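Local coordinates for translocator protein BipD (Burkholderia pseudomallei, PDB 3NFT) that is required for invasion of epithelial cells and for survival within host cells, and probably regulates secretion of the effectors BipB and BipC and their insertion into the target membrane, at residues K149-V154 against N260-V265; Q186-L191 against K227-R232; L191-L196 against V220-P225. One frame throughout, in Å; residues are numbered along the deposited sequence.

Interaction 1. Residues K149-V154 against N260-V265; sequences KYFQSV and NIQNDV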
loop_
_atom_site.group_PDB
_atom_site.type_symbol
_atom_site.label_atom_id
_atom_site.label_comp_id
_atom_site.label_asym_id
_atom_site.label_seq_id
_atom_site.Cartn_x
_atom_site.Cartn_y
_atom_site.Cartn_z
ATOM N N LYS A 149 19.264 24.876 9.779
ATOM C CA LYS A 149 20.613 25.390 9.620
ATOM C C LYS A 149 20.643 26.771 8.973
ATOM O O LYS A 149 21.383 27.674 9.395
ATOM C CB LYS A 149 21.438 24.398 8.808
ATOM C CG LYS A 149 22.814 24.883 8.529
ATOM C CD LYS A 149 23.703 25.007 9.739
ATOM C CE LYS A 149 25.173 25.041 9.285
ATOM N NZ LYS A 149 26.075 25.571 10.315
ATOM N N TYR A 150 19.850 26.946 7.924
ATOM C CA TYR A 150 19.657 28.260 7.315
ATOM C C TYR A 150 19.200 29.303 8.320
ATOM O O TYR A 150 19.752 30.386 8.430
ATOM C CB TYR A 150 18.654 28.140 6.194
ATOM C CG TYR A 150 17.928 29.400 5.753
ATOM C CD1 TYR A 150 18.609 30.498 5.216
ATOM C CD2 TYR A 150 16.554 29.472 5.798
ATOM C CE1 TYR A 150 17.932 31.602 4.776
ATOM C CE2 TYR A 150 15.861 30.588 5.362
ATOM C CZ TYR A 150 16.556 31.661 4.846
ATOM O OH TYR A 150 15.869 32.755 4.382
ATOM N N PHE A 151 18.166 28.926 9.073
ATOM C CA PHE A 151 17.539 29.804 10.069
ATOM C C PHE A 151 18.591 30.221 11.094
ATOM O O PHE A 151 18.678 31.385 11.445
ATOM C CB PHE A 151 16.379 29.023 10.691
ATOM C CG PHE A 151 15.379 29.831 11.483
ATOM C CD1 PHE A 151 14.856 31.025 11.016
ATOM C CD2 PHE A 151 14.874 29.291 12.677
ATOM C CE1 PHE A 151 13.866 31.710 11.722
ATOM C CE2 PHE A 151 13.877 29.952 13.371
ATOM C CZ PHE A 151 13.380 31.159 12.906
ATOM N N GLN A 152 19.398 29.242 11.532
ATOM C CA GLN A 152 20.512 29.441 12.428
ATOM C C GLN A 152 21.544 30.384 11.865
ATOM O O GLN A 152 22.043 31.262 12.559
ATOM C CB GLN A 152 21.142 28.097 12.820
ATOM C CG GLN A 152 22.249 28.124 13.854
ATOM C CD GLN A 152 22.672 26.711 14.261
ATOM O OE1 GLN A 152 22.269 25.727 13.640
ATOM N NE2 GLN A 152 23.452 26.593 15.308
ATOM N N SER A 153 21.867 30.211 10.585
ATOM C CA SER A 153 22.906 31.026 9.969
ATOM C C SER A 153 22.444 32.482 9.829
ATOM O O SER A 153 23.245 33.408 9.924
ATOM C CB SER A 153 23.323 30.445 8.608
ATOM O OG SER A 153 22.314 30.612 7.632
ATOM N N VAL A 154 21.133 32.690 9.648
ATOM C CA VAL A 154 20.557 34.039 9.608
ATOM C C VAL A 154 20.611 34.657 11.011
ATOM O O VAL A 154 21.025 35.776 11.191
ATOM C CB VAL A 154 19.144 34.038 9.022
ATOM C CG1 VAL A 154 18.512 35.425 9.098
ATOM C CG2 VAL A 154 19.129 33.525 7.565
ATOM N N ASN A 260 9.882 38.057 7.716
ATOM C CA ASN A 260 9.462 37.192 6.623
ATOM C C ASN A 260 10.156 35.814 6.741
ATOM O O ASN A 260 9.523 34.760 6.533
ATOM C CB ASN A 260 9.776 37.860 5.291
ATOM C CG ASN A 260 8.984 37.300 4.112
ATOM O OD1 ASN A 260 8.437 36.160 4.119
ATOM N ND2 ASN A 260 8.935 38.103 3.062
ATOM N N ILE A 261 11.461 35.826 7.009
ATOM C CA ILE A 261 12.210 34.574 7.163
ATOM C C ILE A 261 11.658 33.784 8.350
ATOM O O ILE A 261 11.435 32.591 8.220
ATOM C CB ILE A 261 13.714 34.801 7.314
ATOM C CG1 ILE A 261 14.289 35.440 6.034
ATOM C CG2 ILE A 261 14.438 33.467 7.689
ATOM C CD1 ILE A 261 15.781 35.814 6.187
ATOM N N GLN A 262 11.319 34.476 9.450
ATOM C CA GLN A 262 10.726 33.772 10.589
ATOM C C GLN A 262 9.391 33.128 10.173
ATOM O O GLN A 262 9.093 31.998 10.549
ATOM C CB GLN A 262 10.457 34.714 11.765
ATOM C CG GLN A 262 9.925 33.981 12.973
ATOM C CD GLN A 262 9.548 34.868 14.157
ATOM O OE1 GLN A 262 8.525 34.620 14.860
ATOM N NE2 GLN A 262 10.357 35.877 14.420
ATOM N N ASN A 263 8.577 33.861 9.413
ATOM C CA ASN A 263 7.312 33.303 8.979
ATOM C C ASN A 263 7.472 32.076 8.084
ATOM O O ASN A 263 6.731 31.122 8.187
ATOM C CB ASN A 263 6.453 34.337 8.263
ATOM C CG ASN A 263 5.057 33.827 8.024
ATOM O OD1 ASN A 263 4.756 33.290 6.967
ATOM N ND2 ASN A 263 4.219 33.899 9.063
ATOM N N ASP A 264 8.468 32.093 7.215
ATOM C CA ASP A 264 8.731 30.957 6.348
ATOM C C ASP A 264 9.025 29.722 7.176
ATOM O O ASP A 264 8.539 28.627 6.882
ATOM C CB ASP A 264 9.934 31.228 5.434
ATOM C CG ASP A 264 9.681 32.284 4.388
ATOM O OD1 ASP A 264 8.511 32.521 4.027
ATOM O OD2 ASP A 264 10.678 32.901 3.952
ATOM N N VAL A 265 9.839 29.911 8.208
ATOM C CA VAL A 265 10.262 28.801 9.057
ATOM C C VAL A 265 9.111 28.351 9.956
ATOM O O VAL A 265 8.887 27.145 10.093
ATOM C CB VAL A 265 11.507 29.139 9.839
ATOM C CG1 VAL A 265 11.863 28.031 10.832
ATOM C CG2 VAL A 265 12.680 29.332 8.847
HETATM O O HOH W 1 13.342 32.073 3.973
#
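The ring of Phe151 receives Val265 over one face: Val265 CG1 sits 3.8 Å from the ring centroid and 13° off the normal, a CH-pi contact, while Val265 CG2 lies 3.5 Å from Phe151 CD1. Near the plane of the same ring, at its edge, comes Ile261 CG2, and the backbone CA of Gln262 approaches Phe151 CE1 obliquely. The ring also stacks with Phe54 of helix 41-56 and meets Phe78 of helix 76-103 at a steep angle, so three helices besides its own supply its surroundings. Tyr150 and Ile261 pass at a slant, with Ile261 CG2 4.0 Å from Tyr150 CE2. The phenol reaches this far because CG stands opposite the backbone N (chi1 158°), which sends the ring across the gap and lays OH 3.5 Å from Ile261 CG1. Val154 and Ile261 meet tip to tip, CG1 to CD1. The helix axes run antiparallel (159°) and 11.0 Å apart at these segments, a wide spacing taken up by Tyr150 and Phe151 from one side and Ile261 and Val265 from the other. Each segment lies in one of the two predicted coiled-coil regions of this tip protein, whose long helices 121-160 and 244-295 pair here. No hydrogen bond joins the segments directly. Instead a water bridges them: it lies 2.6 Å from Tyr150 OH and donates to Asp264 OD2 at 2.8 Å. That same carboxylate oxygen takes part in a salt bridge with Lys227 of helix 226-233, which probably favours the charged form of Asp264. The chemistry therefore divides: the Phe151 side is apolar packing, aliphatic and aromatic, whereas the Tyr150 hydroxyl, though pressed against Ile261, shares a water with Asp264, which links it to a charged pair.

Interaction 2. Residues Q186-L191 against K227-R232; sequences QVIDHL and KLIKMR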
loop_
_atom_site.group_PDB
_atom_site.type_symbol
_atom_site.label_atom_id
_atom_site.label_comp_id
_atom_site.label_asym_id
_atom_site.label_seq_id
_atom_site.Cartn_x
_atom_site.Cartn_y
_atom_site.Cartn_z
ATOM N N GLN A 186 28.188 36.036 2.712
ATOM C CA GLN A 186 28.766 34.768 3.195
ATOM C C GLN A 186 27.671 33.739 3.499
ATOM O O GLN A 186 27.782 32.568 3.188
ATOM C CB GLN A 186 29.630 35.065 4.395
ATOM C CG GLN A 186 30.495 33.988 4.908
ATOM C CD GLN A 186 31.527 34.523 5.913
ATOM O OE1 GLN A 186 31.186 35.193 6.908
ATOM N NE2 GLN A 186 32.803 34.228 5.651
ATOM N N VAL A 187 26.576 34.195 4.086
ATOM C CA VAL A 187 25.440 33.323 4.284
ATOM C C VAL A 187 24.825 32.869 2.962
ATOM O O VAL A 187 24.540 31.713 2.766
ATOM C CB VAL A 187 24.380 34.001 5.183
ATOM C CG1 VAL A 187 23.127 33.109 5.302
ATOM C CG2 VAL A 187 25.017 34.327 6.547
ATOM N N ILE A 188 24.586 33.800 2.062
ATOM C CA ILE A 188 23.971 33.472 0.774
ATOM C C ILE A 188 24.830 32.424 0.051
ATOM O O ILE A 188 24.310 31.454 -0.528
ATOM C CB ILE A 188 23.810 34.754 -0.096
ATOM C CG1 ILE A 188 22.775 35.716 0.491
ATOM C CG2 ILE A 188 23.439 34.383 -1.564
ATOM C CD1 ILE A 188 22.664 37.059 -0.235
ATOM N N ASP A 189 26.139 32.625 0.107
ATOM C CA ASP A 189 27.076 31.742 -0.589
ATOM C C ASP A 189 27.150 30.344 -0.041
ATOM O O ASP A 189 27.615 29.434 -0.717
ATOM C CB ASP A 189 28.492 32.331 -0.579
ATOM C CG ASP A 189 28.625 33.534 -1.484
ATOM O OD1 ASP A 189 29.616 34.251 -1.333
ATOM O OD2 ASP A 189 27.722 33.787 -2.306
ATOM N N HIS A 190 26.690 30.138 1.189
ATOM C CA HIS A 190 26.816 28.832 1.803
ATOM C C HIS A 190 25.495 28.243 2.250
ATOM O O HIS A 190 25.453 27.365 3.120
ATOM C CB HIS A 190 27.826 28.912 2.934
ATOM C CG HIS A 190 29.195 29.309 2.467
ATOM N ND1 HIS A 190 30.091 28.402 1.938
ATOM C CD2 HIS A 190 29.814 30.510 2.437
ATOM C CE1 HIS A 190 31.208 29.030 1.609
ATOM N NE2 HIS A 190 31.068 30.309 1.903
ATOM N N LEU A 191 24.415 28.664 1.604
ATOM C CA LEU A 191 23.111 28.112 1.936
ATOM C C LEU A 191 23.102 26.589 1.772
ATOM O O LEU A 191 23.630 26.046 0.789
ATOM C CB LEU A 191 22.004 28.743 1.092
ATOM C CG LEU A 191 21.715 30.209 1.423
ATOM C CD1 LEU A 191 20.793 30.827 0.368
ATOM C CD2 LEU A 191 21.129 30.358 2.846
ATOM N N LYS A 227 15.091 36.992 0.502
ATOM C CA LYS A 227 15.023 37.874 1.675
ATOM C C LYS A 227 16.428 38.324 2.095
ATOM O O LYS A 227 16.624 39.467 2.482
ATOM C CB LYS A 227 14.284 37.187 2.842
ATOM C CG LYS A 227 12.795 37.057 2.594
ATOM C CD LYS A 227 12.319 35.671 2.275
ATOM C CE LYS A 227 10.864 35.659 1.795
ATOM N NZ LYS A 227 10.220 34.306 1.649
ATOM N N LEU A 228 17.402 37.418 2.030
ATOM C CA LEU A 228 18.776 37.791 2.350
ATOM C C LEU A 228 19.312 38.842 1.383
ATOM O O LEU A 228 20.033 39.736 1.783
ATOM C CB LEU A 228 19.678 36.564 2.348
ATOM C CG LEU A 228 19.499 35.586 3.518
ATOM C CD1 LEU A 228 20.256 34.285 3.257
ATOM C CD2 LEU A 228 19.881 36.268 4.827
ATOM N N ILE A 229 18.979 38.691 0.101
ATOM C CA ILE A 229 19.341 39.694 -0.920
ATOM C C ILE A 229 18.731 41.059 -0.611
ATOM O O ILE A 229 19.408 42.080 -0.666
ATOM C CB ILE A 229 18.920 39.197 -2.296
ATOM C CG1 ILE A 229 19.831 38.035 -2.698
ATOM C CG2 ILE A 229 18.947 40.379 -3.301
ATOM C CD1 ILE A 229 19.397 37.293 -3.984
ATOM N N LYS A 230 17.468 41.073 -0.220
ATOM C CA LYS A 230 16.791 42.325 0.126
ATOM C C LYS A 230 17.458 42.955 1.345
ATOM O O LYS A 230 17.676 44.158 1.389
ATOM C CB LYS A 230 15.273 42.139 0.320
ATOM C CG LYS A 230 14.532 41.972 -0.990
ATOM C CD LYS A 230 13.093 41.623 -0.816
ATOM C CE LYS A 230 12.437 41.297 -2.167
ATOM N NZ LYS A 230 12.783 42.274 -3.232
ATOM N N MET A 231 17.812 42.128 2.337
ATOM C CA MET A 231 18.554 42.618 3.506
ATOM C C MET A 231 19.913 43.204 3.097
ATOM O O MET A 231 20.267 44.314 3.467
ATOM C CB MET A 231 18.756 41.474 4.498
ATOM C CG MET A 231 17.534 41.069 5.277
ATOM S SD MET A 231 17.958 39.596 6.242
ATOM C CE MET A 231 16.950 39.783 7.670
ATOM N N ARG A 232 20.643 42.449 2.292
ATOM C CA ARG A 232 21.940 42.923 1.786
ATOM C C ARG A 232 21.814 44.257 1.037
ATOM O O ARG A 232 22.582 45.212 1.273
ATOM C CB ARG A 232 22.577 41.877 0.863
ATOM C CG ARG A 232 24.026 42.132 0.520
ATOM C CD ARG A 232 24.451 41.281 -0.690
ATOM N NE ARG A 232 23.614 41.628 -1.841
ATOM C CZ ARG A 232 23.315 40.827 -2.865
ATOM N NH1 ARG A 232 23.775 39.580 -2.925
ATOM N NH2 ARG A 232 22.504 41.276 -3.818
#
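This is an apolar contact near the protein surface, where the end of helix 177-189 and the turn after it lean on the short helix 226-233. Leu228 and Ile188 carry most of the contact: Leu228 CD1 lies 3.7 Å from Val187 CG1 and 4.0 Å from Leu191 CD2, and Leu228 CB is 3.7 Å from Ile188 CG1. Val187 crosses Leu228 at about a right angle, while Ile188 and Leu191 run past it in the opposite direction. With CG1 set opposite its carbonyl carbon (chi1 -68°) and the chain then extended, Ile188 carries CD1 beyond Leu228 to Ile229 CG1, 3.9 Å away. Both helices belong to the segment inserted between the long coiled-coil helices 121-160 and 244-295. Val187 touches Ser153 and Val157 of helix 121-160, and Leu228 and, from the loop, Leu191 touch Tyr150 of the same helix. Arg232 bends at chi3 and brings NH1 to 3.9 Å from Ile188 CD1, crossing that side chain at about a right angle. This approach is van der Waals only; NH1 hydrogen-bonds Gln185 OE1, about one turn before Ile188 on helix 177-189.

Interaction 3. Residues L191-L196 against V220-P225; sequences LPTMQL and VVTINP
Strands 193-195 and 220-223 run antiparallel, their axes 4.6 Å apart, and Met194 faces Val221 as a hydrogen-bonded pair. Met194 N donates to Val221 O at 2.9 Å, within the carbonyl plane, and Val221 N returns a straighter bond of 2.7 Å to Met194 O (168° at the hydrogen). Gln195 and Val220 follow as a non-hydrogen-bonded pair, with Val220 CA making a CA-H...O contact to Met194 O. Toward Leu191 the chains part, and a water spans the gap by donating to Pro192 O and accepting from Ile223 N. Strand 220-223 is the middle of a three-stranded antiparallel sheet whose other edge is 213-215. On the face bearing Met194 and Val221, the methionine bends at chi2 and chi3 (chi3 -82°), turning CE back along the strand to 3.9 Å from Ile223 CG1; Met194 also touches Leu147 and Ile223 touches Tyr150, both of helix 121-160. Leu196 CG lies 3.9 Å from Val221 CG2, and the Leu196 side chain also packs on Trp205 of helix 202-209. Pro192 CD meets Ile223 CD1 at 3.8 Å, and the Leu191 side chain crosses Pro225, the N-cap residue of helix 226-233, at about a right angle, CD1 against CB. On the other face Gln195 bends at chi2 to lay OE1 3.5 Å from Val220 CG2, while its NE2 donates to Leu196 O, in the carbonyl plane on a lone pair, and also bonds Ser218 O.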
loop_
_atom_site.group_PDB
_atom_site.type_symbol
_atom_site.label_atom_id
_atom_site.label_comp_id
_atom_site.label_asym_id
_atom_site.label_seq_id
_atom_site.Cartn_x
_atom_site.Cartn_y
_atom_site.Cartn_z
ATOM N N LEU A 191 24.415 28.664 1.604
ATOM C CA LEU A 191 23.111 28.112 1.936
ATOM C C LEU A 191 23.102 26.589 1.772
ATOM O O LEU A 191 23.630 26.046 0.789
ATOM C CB LEU A 191 22.004 28.743 1.092
ATOM C CG LEU A 191 21.715 30.209 1.423
ATOM C CD1 LEU A 191 20.793 30.827 0.368
ATOM C CD2 LEU A 191 21.129 30.358 2.846
ATOM N N PRO A 192 22.520 25.872 2.744
ATOM C CA PRO A 192 22.418 24.417 2.669
ATOM C C PRO A 192 21.594 23.966 1.484
ATOM O O PRO A 192 20.665 24.644 1.086
ATOM C CB PRO A 192 21.674 24.040 3.961
ATOM C CG PRO A 192 21.543 25.215 4.713
ATOM C CD PRO A 192 21.832 26.421 3.913
ATOM N N THR A 193 21.949 22.836 0.904
ATOM C CA THR A 193 21.097 22.194 -0.081
ATOM C C THR A 193 20.699 20.836 0.467
ATOM O O THR A 193 21.374 20.279 1.334
ATOM C CB THR A 193 21.807 22.053 -1.429
ATOM O OG1 THR A 193 22.895 21.148 -1.278
ATOM C CG2 THR A 193 22.304 23.389 -1.897
ATOM N N MET A 194 19.574 20.321 -0.003
ATOM C CA MET A 194 19.038 19.086 0.509
ATOM C C MET A 194 18.655 18.209 -0.669
ATOM O O MET A 194 18.267 18.709 -1.712
ATOM C CB MET A 194 17.818 19.395 1.370
ATOM C CG MET A 194 18.131 20.204 2.650
ATOM S SD MET A 194 16.950 21.539 2.960
ATOM C CE MET A 194 17.599 22.801 1.888
ATOM N N GLN A 195 18.792 16.905 -0.496
ATOM C CA GLN A 195 18.425 15.958 -1.530
ATOM C C GLN A 195 17.240 15.168 -1.018
ATOM O O GLN A 195 17.325 14.531 0.025
ATOM C CB GLN A 195 19.593 15.018 -1.832
ATOM C CG GLN A 195 19.250 13.902 -2.784
ATOM C CD GLN A 195 18.910 14.407 -4.164
ATOM O OE1 GLN A 195 19.711 15.111 -4.787
ATOM N NE2 GLN A 195 17.715 14.062 -4.649
ATOM N N LEU A 196 16.137 15.224 -1.752
ATOM C CA LEU A 196 14.975 14.394 -1.453
ATOM C C LEU A 196 15.293 12.918 -1.721
ATOM O O LEU A 196 16.169 12.604 -2.548
ATOM C CB LEU A 196 13.774 14.830 -2.301
ATOM C CG LEU A 196 13.167 16.199 -1.988
ATOM C CD1 LEU A 196 12.122 16.620 -3.010
ATOM C CD2 LEU A 196 12.565 16.168 -0.599
ATOM N N VAL A 220 16.824 18.121 -5.800
ATOM C CA VAL A 220 17.682 18.978 -5.034
ATOM C C VAL A 220 16.863 20.188 -4.581
ATOM O O VAL A 220 16.317 20.935 -5.404
ATOM C CB VAL A 220 18.921 19.452 -5.834
ATOM C CG1 VAL A 220 19.743 20.433 -5.013
ATOM C CG2 VAL A 220 19.780 18.236 -6.268
ATOM N N VAL A 221 16.788 20.361 -3.271
ATOM C CA VAL A 221 16.109 21.477 -2.661
ATOM C C VAL A 221 17.125 22.546 -2.295
ATOM O O VAL A 221 18.091 22.276 -1.569
ATOM C CB VAL A 221 15.353 21.050 -1.400
ATOM C CG1 VAL A 221 14.554 22.227 -0.872
ATOM C CG2 VAL A 221 14.437 19.860 -1.702
ATOM N N THR A 222 16.898 23.755 -2.799
ATOM C CA THR A 222 17.711 24.920 -2.476
ATOM C C THR A 222 16.814 25.987 -1.832
ATOM O O THR A 222 15.598 26.023 -2.054
ATOM C CB THR A 222 18.393 25.509 -3.729
ATOM O OG1 THR A 222 17.404 25.773 -4.715
ATOM C CG2 THR A 222 19.437 24.544 -4.286
ATOM N N ILE A 223 17.421 26.840 -1.031
ATOM C CA ILE A 223 16.720 27.864 -0.289
ATOM C C ILE A 223 16.737 29.157 -1.086
ATOM O O ILE A 223 17.811 29.607 -1.531
ATOM C CB ILE A 223 17.383 28.053 1.069
ATOM C CG1 ILE A 223 17.335 26.729 1.849
ATOM C CG2 ILE A 223 16.746 29.196 1.840
ATOM C CD1 ILE A 223 18.175 26.757 3.035
ATOM N N ASN A 224 15.563 29.741 -1.294
ATOM C CA ASN A 224 15.442 30.992 -2.046
ATOM C C ASN A 224 16.152 32.105 -1.246
ATOM O O ASN A 224 15.761 32.389 -0.099
ATOM C CB ASN A 224 13.948 31.306 -2.257
ATOM C CG ASN A 224 13.700 32.506 -3.107
ATOM O OD1 ASN A 224 14.581 33.350 -3.320
ATOM N ND2 ASN A 224 12.449 32.614 -3.601
ATOM N N PRO A 225 17.179 32.748 -1.845
ATOM C CA PRO A 225 17.927 33.772 -1.140
ATOM C C PRO A 225 17.304 35.174 -1.166
ATOM O O PRO A 225 17.943 36.140 -0.772
ATOM C CB PRO A 225 19.261 33.772 -1.856
ATOM C CG PRO A 225 18.878 33.443 -3.272
ATOM C CD PRO A 225 17.740 32.468 -3.182
HETATM O O HOH W 2 20.246 26.418 -0.813
#

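In the fold
Interaction 1 is the buried one, pairing the long helices 121-160 and 244-295; interactions 2 and 3 are nested in the chain between its segments and rest against it. Interaction 2 lies nearer the surface, its centre about 17 Å from the centre of the chain, and interaction 3 is partly buried. The elements of interactions 2 and 3 follow each other in the chain: helix 177-189 leads into strand 193-195, and strand 220-223 into helix 226-233, with Leu191 shared. Tyr150 of interaction 1 meets both neighbours, through Leu191 and Ile223. The chemistry of the three differs accordingly: aromatic packing with a water bridge in the first, aliphatic contacts in the second, backbone hydrogen bonds plus apolar packing in the third.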